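Local coordinates for protein oxaloacetate acetyl hydrolase (Cryphonectria parasitica, PDB 3LYE) that belongs to the phosphoenolpyruvate phosphomutase family of enzymes, built on an alpha/beta (TIM) barrel, with four copies in its assembly, at residues H18-T23 / A192-L197; K14-L19 / G116-H121; E198-K203 / L218-V223; T169-L172 / E178-I181. All coordinates share one frame; numbering follows the deposited sequence.

Contact 1 of 4, residues H18-T23 / A192-L197; sequences HLLENT and ADVGLL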
loop_
_atom_site.group_PDB
_atom_site.type_symbol
_atom_site.label_atom_id
_atom_site.label_comp_id
_atom_site.label_asym_id
_atom_site.label_seq_id
_atom_site.Cartn_x
_atom_site.Cartn_y
_atom_site.Cartn_z
ATOM N N HIS A 18 -2.983 30.902 -6.576
ATOM C CA HIS A 18 -3.073 32.290 -6.121
ATOM C C HIS A 18 -1.660 32.917 -6.113
ATOM O O HIS A 18 -1.446 34.050 -6.570
ATOM C CB HIS A 18 -3.687 32.381 -4.725
ATOM C CG HIS A 18 -3.563 33.738 -4.120
ATOM N ND1 HIS A 18 -4.383 34.779 -4.486
ATOM C CD2 HIS A 18 -2.678 34.245 -3.231
ATOM C CE1 HIS A 18 -4.030 35.866 -3.827
ATOM N NE2 HIS A 18 -2.997 35.571 -3.060
ATOM N N LEU A 19 -0.685 32.187 -5.580
ATOM C CA LEU A 19 0.671 32.721 -5.550
ATOM C C LEU A 19 1.157 32.996 -6.952
ATOM O O LEU A 19 1.800 34.008 -7.205
ATOM C CB LEU A 19 1.640 31.752 -4.878
ATOM C CG LEU A 19 1.473 31.608 -3.369
ATOM C CD1 LEU A 19 2.362 30.511 -2.810
ATOM C CD2 LEU A 19 1.805 32.919 -2.687
ATOM N N LEU A 20 0.858 32.090 -7.871
ATOM C CA LEU A 20 1.297 32.253 -9.247
ATOM C C LEU A 20 0.640 33.376 -10.039
ATOM O O LEU A 20 1.310 34.142 -10.737
ATOM C CB LEU A 20 1.040 30.942 -9.997
ATOM C CG LEU A 20 1.576 30.747 -11.416
ATOM C CD1 LEU A 20 3.098 30.785 -11.411
ATOM C CD2 LEU A 20 1.096 29.445 -12.044
ATOM N N GLU A 21 -0.666 33.498 -9.890
ATOM C CA GLU A 21 -1.421 34.502 -10.629
ATOM C C GLU A 21 -1.579 35.837 -9.984
ATOM O O GLU A 21 -1.621 36.847 -10.675
ATOM C CB GLU A 21 -2.843 33.955 -10.837
ATOM C CG GLU A 21 -2.909 32.709 -11.680
ATOM C CD GLU A 21 -4.315 32.203 -11.896
ATOM O OE1 GLU A 21 -4.489 31.387 -12.826
ATOM O OE2 GLU A 21 -5.223 32.617 -11.138
ATOM N N ASN A 22 -1.630 35.855 -8.661
ATOM C CA ASN A 22 -1.845 37.117 -7.964
ATOM C C ASN A 22 -0.656 37.768 -7.287
ATOM O O ASN A 22 -0.812 38.776 -6.596
ATOM C CB ASN A 22 -3.054 36.943 -7.039
ATOM C CG ASN A 22 -4.297 36.467 -7.814
ATOM O OD1 ASN A 22 -4.564 36.935 -8.931
ATOM N ND2 ASN A 22 -5.031 35.520 -7.248
ATOM N N THR A 23 0.527 37.205 -7.504
ATOM C CA THR A 23 1.738 37.770 -6.932
ATOM C C THR A 23 2.857 37.639 -7.959
ATOM O O THR A 23 2.722 36.922 -8.950
ATOM C CB THR A 23 2.187 37.102 -5.589
ATOM O OG1 THR A 23 2.993 35.931 -5.828
ATOM C CG2 THR A 23 1.000 36.749 -4.710
ATOM N N ALA A 192 -0.653 23.749 -20.435
ATOM C CA ALA A 192 0.235 23.718 -19.302
ATOM C C ALA A 192 0.287 25.130 -18.710
ATOM O O ALA A 192 0.244 26.142 -19.424
ATOM C CB ALA A 192 1.585 23.208 -19.690
ATOM N N ASP A 193 0.429 25.187 -17.389
ATOM C CA ASP A 193 0.463 26.428 -16.657
ATOM C C ASP A 193 1.815 27.080 -16.433
ATOM O O ASP A 193 1.894 28.292 -16.270
ATOM C CB ASP A 193 -0.149 26.175 -15.270
ATOM C CG ASP A 193 -1.575 25.670 -15.343
ATOM O OD1 ASP A 193 -1.848 24.500 -14.984
ATOM O OD2 ASP A 193 -2.456 26.478 -15.716
ATOM N N VAL A 194 2.854 26.258 -16.414
ATOM C CA VAL A 194 4.207 26.686 -16.178
ATOM C C VAL A 194 5.137 25.812 -16.977
ATOM O O VAL A 194 4.846 24.640 -17.204
ATOM C CB VAL A 194 4.549 26.448 -14.662
ATOM C CG1 VAL A 194 5.976 26.851 -14.313
ATOM C CG2 VAL A 194 3.526 27.144 -13.742
ATOM N N GLY A 195 6.276 26.351 -17.388
ATOM C CA GLY A 195 7.237 25.573 -18.123
ATOM C C GLY A 195 8.506 25.340 -17.295
ATOM O O GLY A 195 8.838 26.114 -16.391
ATOM N N LEU A 196 9.171 24.228 -17.568
ATOM C CA LEU A 196 10.406 23.851 -16.895
ATOM C C LEU A 196 11.377 23.302 -17.937
ATOM O O LEU A 196 11.152 22.256 -18.530
ATOM C CB LEU A 196 10.143 22.799 -15.806
ATOM C CG LEU A 196 11.320 21.975 -15.260
ATOM C CD1 LEU A 196 12.503 22.816 -14.909
ATOM C CD2 LEU A 196 10.823 21.149 -14.059
ATOM N N LEU A 197 12.424 24.079 -18.207
ATOM C CA LEU A 197 13.477 23.691 -19.127
ATOM C C LEU A 197 14.514 23.127 -18.127
ATOM O O LEU A 197 15.126 23.865 -17.364
ATOM C CB LEU A 197 13.978 24.888 -19.932
ATOM C CG LEU A 197 14.807 24.536 -21.172
ATOM C CD1 LEU A 197 14.971 25.725 -22.093
ATOM C CD2 LEU A 197 16.170 23.971 -20.785
#
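Leu20, on the last turns of helix 12-22, touches Val194 at the start of strand 194-197 through a single pair of methyl groups. At its root, Leu20 CB heads for the strand but stays well short of it. CG lies anti to the backbone N (chi1 -172°), which carries the branch point toward the strand. Leu20 CD2 makes the closest approach, 3.8 Å from Val194 CG2. Leu20 CD2 also hangs over the bend before the strand, 4.5 Å from the carbonyl oxygen Asp193 O. CD1 stands further from the same valine methyl. The two side chains cross at a slant, so they meet by methyl ends and not along their lengths, and the contact is one of apolar packing.

Val194 turns CG2 to the helix because that branch is anti to its carbonyl carbon, while CG1 is left to pack on Leu219. Beside this apolar touch runs a polar border: Glu21 OE1 and Asp193 OD2 are 6.0 Å apart, and Arg17 makes salt bridges to both, which probably offsets the repulsion of the like charges. Asp193 is held further by Lys156 and by the backbone N of Leu165.

Leu20 also packs on Pro217, just ahead of strand 219-223, while Val194 pairs by backbone bonds with strand 164-169 and touches Val164 and Ile166. Helix 12-22 thus lies across the amino-terminal ends of the barrel strands, its leucine set between the entries to strands 194-197 and 219-223.

Contact 2 of 4, residues K14-L19 / G116-H121; sequences KKLRHL and GVAGAH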
loop_
_atom_site.group_PDB
_atom_site.type_symbol
_atom_site.label_atom_id
_atom_site.label_comp_id
_atom_site.label_asym_id
_atom_site.label_seq_id
_atom_site.Cartn_x
_atom_site.Cartn_y
_atom_site.Cartn_z
ATOM N N LYS A 14 -5.448 25.605 -5.126
ATOM C CA LYS A 14 -5.975 26.966 -5.141
ATOM C C LYS A 14 -4.920 27.924 -4.560
ATOM O O LYS A 14 -4.674 29.025 -5.090
ATOM C CB LYS A 14 -7.319 27.063 -4.400
ATOM C CG LYS A 14 -8.024 28.376 -4.584
ATOM C CD LYS A 14 -9.185 28.543 -3.640
ATOM C CE LYS A 14 -9.623 29.997 -3.631
ATOM N NZ LYS A 14 -10.345 30.381 -2.389
ATOM N N LYS A 15 -4.251 27.523 -3.487
ATOM C CA LYS A 15 -3.235 28.377 -2.887
ATOM C C LYS A 15 -2.041 28.620 -3.784
ATOM O O LYS A 15 -1.521 29.733 -3.858
ATOM C CB LYS A 15 -2.741 27.786 -1.591
ATOM C CG LYS A 15 -3.739 27.754 -0.532
ATOM C CD LYS A 15 -3.188 26.949 0.641
ATOM C CE LYS A 15 -4.155 26.955 1.747
ATOM N NZ LYS A 15 -3.574 26.362 2.967
ATOM N N LEU A 16 -1.570 27.580 -4.442
ATOM C CA LEU A 16 -0.429 27.734 -5.319
ATOM C C LEU A 16 -0.814 28.596 -6.524
ATOM O O LEU A 16 -0.063 29.451 -6.964
ATOM C CB LEU A 16 0.062 26.377 -5.794
ATOM C CG LEU A 16 1.230 26.414 -6.754
ATOM C CD1 LEU A 16 2.466 27.054 -6.134
ATOM C CD2 LEU A 16 1.524 25.001 -7.256
ATOM N N ARG A 17 -2.004 28.369 -7.043
ATOM C CA ARG A 17 -2.461 29.136 -8.198
ATOM C C ARG A 17 -2.555 30.610 -7.805
ATOM O O ARG A 17 -2.234 31.472 -8.617
ATOM C CB ARG A 17 -3.781 28.617 -8.740
ATOM C CG ARG A 17 -4.188 29.403 -9.954
ATOM C CD ARG A 17 -5.144 28.690 -10.787
ATOM N NE ARG A 17 -4.604 27.458 -11.325
ATOM C CZ ARG A 17 -3.966 27.337 -12.486
ATOM N NH1 ARG A 17 -3.704 28.396 -13.243
ATOM N NH2 ARG A 17 -3.576 26.133 -12.877
ATOM N N HIS A 18 -2.983 30.902 -6.576
ATOM C CA HIS A 18 -3.073 32.290 -6.121
ATOM C C HIS A 18 -1.660 32.917 -6.113
ATOM O O HIS A 18 -1.446 34.050 -6.570
ATOM C CB HIS A 18 -3.687 32.381 -4.725
ATOM C CG HIS A 18 -3.563 33.738 -4.120
ATOM N ND1 HIS A 18 -4.383 34.779 -4.486
ATOM C CD2 HIS A 18 -2.678 34.245 -3.231
ATOM C CE1 HIS A 18 -4.030 35.866 -3.827
ATOM N NE2 HIS A 18 -2.997 35.571 -3.060
ATOM N N LEU A 19 -0.685 32.187 -5.580
ATOM C CA LEU A 19 0.671 32.721 -5.550
ATOM C C LEU A 19 1.157 32.996 -6.952
ATOM O O LEU A 19 1.800 34.008 -7.205
ATOM C CB LEU A 19 1.640 31.752 -4.878
ATOM C CG LEU A 19 1.473 31.608 -3.369
ATOM C CD1 LEU A 19 2.362 30.511 -2.810
ATOM C CD2 LEU A 19 1.805 32.919 -2.687
ATOM N N GLY A 116 -4.950 16.121 -2.840
ATOM C CA GLY A 116 -4.617 17.466 -2.408
ATOM C C GLY A 116 -3.319 18.032 -2.920
ATOM O O GLY A 116 -2.879 19.060 -2.425
ATOM N N VAL A 117 -2.725 17.388 -3.914
ATOM C CA VAL A 117 -1.482 17.895 -4.459
ATOM C C VAL A 117 -1.800 19.166 -5.267
ATOM O O VAL A 117 -2.799 19.259 -5.949
ATOM C CB VAL A 117 -0.810 16.830 -5.317
ATOM C CG1 VAL A 117 0.460 17.359 -5.948
ATOM C CG2 VAL A 117 -0.531 15.572 -4.506
ATOM N N ALA A 118 -0.947 20.170 -5.104
ATOM C CA ALA A 118 -1.151 21.468 -5.747
ATOM C C ALA A 118 -0.762 21.574 -7.192
ATOM O O ALA A 118 -1.378 22.326 -7.973
ATOM C CB ALA A 118 -0.468 22.567 -4.952
ATOM N N GLY A 119 0.262 20.858 -7.580
ATOM C CA GLY A 119 0.742 20.879 -8.936
ATOM C C GLY A 119 1.779 19.785 -9.140
ATOM O O GLY A 119 2.195 19.120 -8.182
ATOM N N ALA A 120 2.198 19.597 -10.378
ATOM C CA ALA A 120 3.181 18.583 -10.708
ATOM C C ALA A 120 3.834 18.842 -12.031
ATOM O O ALA A 120 3.260 19.509 -12.886
ATOM C CB ALA A 120 2.487 17.201 -10.792
ATOM N N HIS A 121 5.054 18.326 -12.207
ATOM C CA HIS A 121 5.801 18.439 -13.462
ATOM C C HIS A 121 5.763 17.107 -14.206
ATOM O O HIS A 121 5.966 16.023 -13.639
ATOM C CB HIS A 121 7.189 19.048 -13.310
ATOM C CG HIS A 121 8.163 18.316 -12.438
ATOM N ND1 HIS A 121 8.870 17.209 -12.853
ATOM C CD2 HIS A 121 8.655 18.642 -11.221
ATOM C CE1 HIS A 121 9.734 16.873 -11.906
ATOM N NE2 HIS A 121 9.605 17.707 -10.893
#
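Leu16 rests on Ala118, the two residues whose alpha carbons come nearest across the contact, at 6.3 Å. The alanine methyl is touched twice: Ala118 CB lies 3.9 Å from Leu16 CB and equally 3.9 Å from Leu16 CD2, so it lies alongside the leucine side chain, against its root and its far methyl. With CG anti to the backbone N (chi1 178°) and CD2 anti to CA, this methyl is the outstretched branch and reaches toward strand 119-122, while CD1 turns back (chi2 61°). The same methyl then passes on to the backbone, with Leu16 CD2 4.0 Å from Ala118 O and 4.3 Å from Gly119 N. Gly119 presents no side chain here, and the leucine methyl can lie close against the main chain.

Around this pair, Leu16 also packs on Ile92 and Val164, from the strands on the two sides of 119-122, while Ala118 leans on Pro90. Its backbone is fixed by hydrogen bonds with Leu91 and Val164. The setting is the amino-terminal end of the TIM barrel strands, where each outer helix hands the chain back to the next strand: helix 102-114 ends in a Schellman motif with Gly116, at positive phi, as its C-prime residue, Gly116 N reaching Ile113 O and Val117 N reaching Tyr112 O. From that turn the chain runs on into strand 119-122.

Further out, helix 12-22 is tied to neighbouring loops by its polar side chains. Lys15 NZ bonds to Gly88 O, before strand 91-94, and Arg17 bonds through NE to Asp162 O and through NH2 to Phe163 O, before strand 164-169.

Contact 3 of 4, residues E198-K203 / L218-V223; sequences EGFRSK and LLLNSV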
loop_
_atom_site.group_PDB
_atom_site.type_symbol
_atom_site.label_atom_id
_atom_site.label_comp_id
_atom_site.label_asym_id
_atom_site.label_seq_id
_atom_site.Cartn_x
_atom_site.Cartn_y
_atom_site.Cartn_z
ATOM N N GLU A 198 14.676 21.820 -18.142
ATOM C CA GLU A 198 15.605 21.116 -17.223
ATOM C C GLU A 198 17.043 21.117 -17.650
ATOM O O GLU A 198 17.375 20.961 -18.809
ATOM C CB GLU A 198 15.179 19.646 -17.127
ATOM C CG GLU A 198 15.992 18.717 -16.214
ATOM C CD GLU A 198 15.877 19.067 -14.743
ATOM O OE1 GLU A 198 14.854 19.665 -14.348
ATOM O OE2 GLU A 198 16.815 18.729 -13.987
ATOM N N GLY A 199 17.914 21.321 -16.689
ATOM C CA GLY A 199 19.328 21.288 -16.973
ATOM C C GLY A 199 20.026 22.382 -17.733
ATOM O O GLY A 199 20.846 22.091 -18.616
ATOM N N PHE A 200 19.784 23.629 -17.369
ATOM C CA PHE A 200 20.443 24.723 -18.054
ATOM C C PHE A 200 21.958 24.529 -17.936
ATOM O O PHE A 200 22.466 24.035 -16.911
ATOM C CB PHE A 200 20.095 26.057 -17.412
ATOM C CG PHE A 200 18.680 26.496 -17.639
ATOM C CD1 PHE A 200 18.263 26.855 -18.898
ATOM C CD2 PHE A 200 17.783 26.585 -16.597
ATOM C CE1 PHE A 200 16.967 27.281 -19.129
ATOM C CE2 PHE A 200 16.477 27.003 -16.822
ATOM C CZ PHE A 200 16.074 27.358 -18.087
ATOM N N ARG A 201 22.676 24.928 -18.974
ATOM C CA ARG A 201 24.130 24.809 -18.987
ATOM C C ARG A 201 24.775 26.093 -18.472
ATOM O O ARG A 201 25.934 26.091 -18.099
ATOM C CB ARG A 201 24.625 24.444 -20.391
ATOM C CG ARG A 201 24.326 22.978 -20.716
ATOM C CD ARG A 201 24.726 22.528 -22.122
ATOM N NE ARG A 201 24.861 21.068 -22.188
ATOM C CZ ARG A 201 23.837 20.216 -22.198
ATOM N NH1 ARG A 201 24.056 18.908 -22.254
ATOM N NH2 ARG A 201 22.588 20.665 -22.164
ATOM N N SER A 202 24.033 27.191 -18.450
ATOM C CA SER A 202 24.559 28.460 -17.973
ATOM C C SER A 202 23.465 29.401 -17.501
ATOM O O SER A 202 22.296 29.226 -17.814
ATOM C CB SER A 202 25.344 29.180 -19.074
ATOM O OG SER A 202 24.453 29.693 -20.050
ATOM N N LYS A 203 23.868 30.434 -16.768
ATOM C CA LYS A 203 22.916 31.412 -16.260
ATOM C C LYS A 203 22.348 32.243 -17.414
ATOM O O LYS A 203 21.181 32.630 -17.392
ATOM C CB LYS A 203 23.584 32.315 -15.238
ATOM C CG LYS A 203 24.132 31.542 -14.055
ATOM C CD LYS A 203 24.988 32.411 -13.178
ATOM C CE LYS A 203 24.255 33.627 -12.673
ATOM N NZ LYS A 203 25.203 34.513 -11.954
ATOM N N LEU A 218 7.937 30.359 -15.832
ATOM C CA LEU A 218 8.875 29.244 -15.820
ATOM C C LEU A 218 9.263 28.930 -14.374
ATOM O O LEU A 218 9.271 29.787 -13.473
ATOM C CB LEU A 218 10.161 29.521 -16.593
ATOM C CG LEU A 218 10.022 29.810 -18.087
ATOM C CD1 LEU A 218 11.398 29.719 -18.743
ATOM C CD2 LEU A 218 9.039 28.854 -18.707
ATOM N N LEU A 219 9.673 27.686 -14.216
ATOM C CA LEU A 219 10.120 27.113 -12.971
ATOM C C LEU A 219 11.583 26.687 -13.215
ATOM O O LEU A 219 11.921 26.074 -14.228
ATOM C CB LEU A 219 9.230 25.922 -12.629
ATOM C CG LEU A 219 9.550 25.099 -11.384
ATOM C CD1 LEU A 219 8.342 24.286 -10.943
ATOM C CD2 LEU A 219 10.740 24.159 -11.622
ATOM N N LEU A 220 12.433 26.997 -12.249
ATOM C CA LEU A 220 13.849 26.669 -12.260
ATOM C C LEU A 220 14.094 25.514 -11.290
ATOM O O LEU A 220 13.757 25.610 -10.126
ATOM C CB LEU A 220 14.683 27.877 -11.800
ATOM C CG LEU A 220 16.183 27.661 -11.700
ATOM C CD1 LEU A 220 16.783 27.282 -13.032
ATOM C CD2 LEU A 220 16.850 28.885 -11.152
ATOM N N ASN A 221 14.667 24.425 -11.772
ATOM C CA ASN A 221 14.989 23.286 -10.928
ATOM C C ASN A 221 16.467 23.306 -10.577
ATOM O O ASN A 221 17.317 23.109 -11.439
ATOM C CB ASN A 221 14.682 21.987 -11.626
ATOM C CG ASN A 221 15.059 20.777 -10.788
ATOM O OD1 ASN A 221 15.134 20.826 -9.555
ATOM N ND2 ASN A 221 15.322 19.683 -11.462
ATOM N N SER A 222 16.745 23.604 -9.317
ATOM C CA SER A 222 18.101 23.642 -8.774
ATOM C C SER A 222 18.449 22.245 -8.225
ATOM O O SER A 222 17.815 21.779 -7.314
ATOM C CB SER A 222 18.138 24.679 -7.663
ATOM O OG SER A 222 19.449 24.837 -7.170
ATOM N N VAL A 223 19.461 21.601 -8.776
ATOM C CA VAL A 223 19.875 20.266 -8.366
ATOM C C VAL A 223 21.154 20.423 -7.573
ATOM O O VAL A 223 22.232 20.695 -8.124
ATOM C CB VAL A 223 20.070 19.406 -9.602
ATOM C CG1 VAL A 223 20.502 18.003 -9.219
ATOM C CG2 VAL A 223 18.782 19.407 -10.434
HETATM O O HOH W 1 17.824 21.309 -13.508
HETATM O O HOH W 2 18.520 23.910 -14.469
#
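Glu198, directly after strand 194-197, reaches across to Asn221 with its carboxylate. Its chain is bent at chi2 (66°), bringing OE1 to 2.9 Å from Asn221 ND2 in a nearly straight bond (172° at the hydrogen). OE1 uses its syn lone pair and lies in the amide plane, yet the carboxylate is twisted well away from that plane; OE2, 3.1 Å from the same Asn221 ND2, forms only a weak second bond. Asn221 OD1 is bonded to Ser247 OG, so the amide is held at both ends.

Gly199 follows with positive phi, and its N gives a hydrogen bond to a water that donates to Asn221 O at 2.8 Å. At the carboxy-terminal end of the TIM barrel strands, this loop leads from strand 194-197 into helix 203-213, the first leg of a beta-alpha-beta crossover returning as strand 219-223.

Phe200 N meets a second water. The ring turns its edge to Leu220, whose CD1 lies near the ring plane, 3.8 Å from Phe200 CD2 and 3.8 Å from Phe200 CE2. Ala206 and Ala209 of helix 203-213 also pack on the ring. Ser202 is the N-cap of that helix, its OG bonded to Gln205 N.

Contact 4 of 4, residues T169-L172 / E178-I181; sequences TDAL and EECI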
loop_
_atom_site.group_PDB
_atom_site.type_symbol
_atom_site.label_atom_id
_atom_site.label_comp_id
_atom_site.label_asym_id
_atom_site.label_seq_id
_atom_site.Cartn_x
_atom_site.Cartn_y
_atom_site.Cartn_z
ATOM N N THR A 169 10.695 19.791 -20.024
ATOM C CA THR A 169 11.348 19.267 -21.198
ATOM C C THR A 169 12.793 18.977 -20.806
ATOM O O THR A 169 13.499 19.808 -20.227
ATOM C CB THR A 169 11.294 20.130 -22.483
ATOM O OG1 THR A 169 12.021 19.456 -23.520
ATOM C CG2 THR A 169 11.871 21.474 -22.307
ATOM N N ASP A 170 13.196 17.778 -21.172
ATOM C CA ASP A 170 14.532 17.265 -20.945
ATOM C C ASP A 170 15.266 17.198 -22.287
ATOM O O ASP A 170 16.277 16.522 -22.399
ATOM C CB ASP A 170 14.423 15.853 -20.395
ATOM C CG ASP A 170 14.082 15.837 -18.934
ATOM O OD1 ASP A 170 14.974 16.174 -18.143
ATOM O OD2 ASP A 170 12.942 15.497 -18.578
ATOM N N ALA A 171 14.777 17.928 -23.287
ATOM C CA ALA A 171 15.384 17.921 -24.619
ATOM C C ALA A 171 16.661 18.741 -24.852
ATOM O O ALA A 171 17.263 18.619 -25.916
ATOM C CB ALA A 171 14.339 18.381 -25.649
ATOM N N LEU A 172 17.089 19.565 -23.906
ATOM C CA LEU A 172 18.289 20.374 -24.134
ATOM C C LEU A 172 19.541 19.657 -24.604
ATOM O O LEU A 172 20.140 20.048 -25.597
ATOM C CB LEU A 172 18.619 21.218 -22.907
ATOM C CG LEU A 172 19.709 22.271 -23.106
ATOM C CD1 LEU A 172 19.257 23.394 -24.029
ATOM C CD2 LEU A 172 20.108 22.836 -21.764
ATOM N N GLU A 178 16.605 25.607 -28.922
ATOM C CA GLU A 178 15.453 25.945 -29.755
ATOM C C GLU A 178 14.340 24.928 -29.624
ATOM O O GLU A 178 13.186 25.305 -29.509
ATOM C CB GLU A 178 15.848 26.060 -31.239
ATOM C CG GLU A 178 16.430 27.381 -31.672
ATOM C CD GLU A 178 16.638 27.432 -33.189
ATOM O OE1 GLU A 178 15.645 27.247 -33.947
ATOM O OE2 GLU A 178 17.797 27.653 -33.618
ATOM N N GLU A 179 14.683 23.643 -29.683
ATOM C CA GLU A 179 13.701 22.571 -29.565
ATOM C C GLU A 179 12.984 22.673 -28.216
ATOM O O GLU A 179 11.775 22.504 -28.158
ATOM C CB GLU A 179 14.370 21.210 -29.699
ATOM C CG GLU A 179 13.454 20.017 -29.536
ATOM C CD GLU A 179 12.340 19.977 -30.553
ATOM O OE1 GLU A 179 11.285 19.376 -30.291
ATOM O OE2 GLU A 179 12.524 20.535 -31.640
ATOM N N CYS A 180 13.724 22.981 -27.151
ATOM C CA CYS A 180 13.120 23.102 -25.828
ATOM C C CYS A 180 12.093 24.200 -25.823
ATOM O O CYS A 180 10.993 24.013 -25.318
ATOM C CB CYS A 180 14.162 23.424 -24.760
ATOM S SG CYS A 180 15.204 22.038 -24.338
ATOM N N ILE A 181 12.447 25.348 -26.388
ATOM C CA ILE A 181 11.548 26.490 -26.443
ATOM C C ILE A 181 10.291 26.157 -27.253
ATOM O O ILE A 181 9.167 26.481 -26.842
ATOM C CB ILE A 181 12.269 27.729 -27.045
ATOM C CG1 ILE A 181 13.443 28.164 -26.148
ATOM C CG2 ILE A 181 11.322 28.886 -27.184
ATOM C CD1 ILE A 181 13.084 28.347 -24.660
#
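Cys180 points its sulfur at the peptide joining Ala171 to Leu172, and it does so from above the flat group: Cys180 SG stands almost straight over the nitrogen, 3.1 Å from Leu172 N, with Ala171 C at 3.6 Å. The approach is perpendicular to the peptide plane, so this is close packing on a face and not a bond to the N-H. SG lies beside its own backbone N and anti to the carbonyl carbon (chi1 -74°), which swings it off the helix onto the loop. Methylenes and methyls close round it, Leu172 CB at 3.8 Å from Cys180 SG and Ala171 CB on another flank.

Thr169 comes in at the base of the cysteine, its CG2 3.9 Å from Cys180 CB. Its hydroxyl turns elsewhere, OG1 being anti to the backbone N. There it accepts a hydrogen bond from Ala171 N, 3.2 Å away, and also pairs with Asp124 OD1. At the margin, Ala171 CB touches the aliphatic part of Glu179, whose carboxylate makes salt bridges to Arg183 and Arg142.

The Thr169–Ala171 bond forms an ST turn at the point where strand 164-169 passes into the helical part of a beta-alpha unit of the TIM barrel.

In the fold
The four contacts span one TIM barrel, contacts 1 and 2 at the amino-terminal ends of its strands and contacts 3 and 4 toward the carboxy-terminal ends. Contacts 1 and 2, centres about 9 Å apart, both start from helix 12-22, which meets strand 119-122 and then, one turn on, strand 194-197. Along the chain contact 2 closes first, contact 4 falls between the two halves of contact 1, and contact 3 comes last. Contacts 3 and 4 have centres about 12 Å apart. Contact 1 meets contact 3 where Gly195 O lies 2.8 Å from Leu219 N, a probable hydrogen bond joining strands 194-197 and 219-223, the two ends of the strand order, and so closing the barrel.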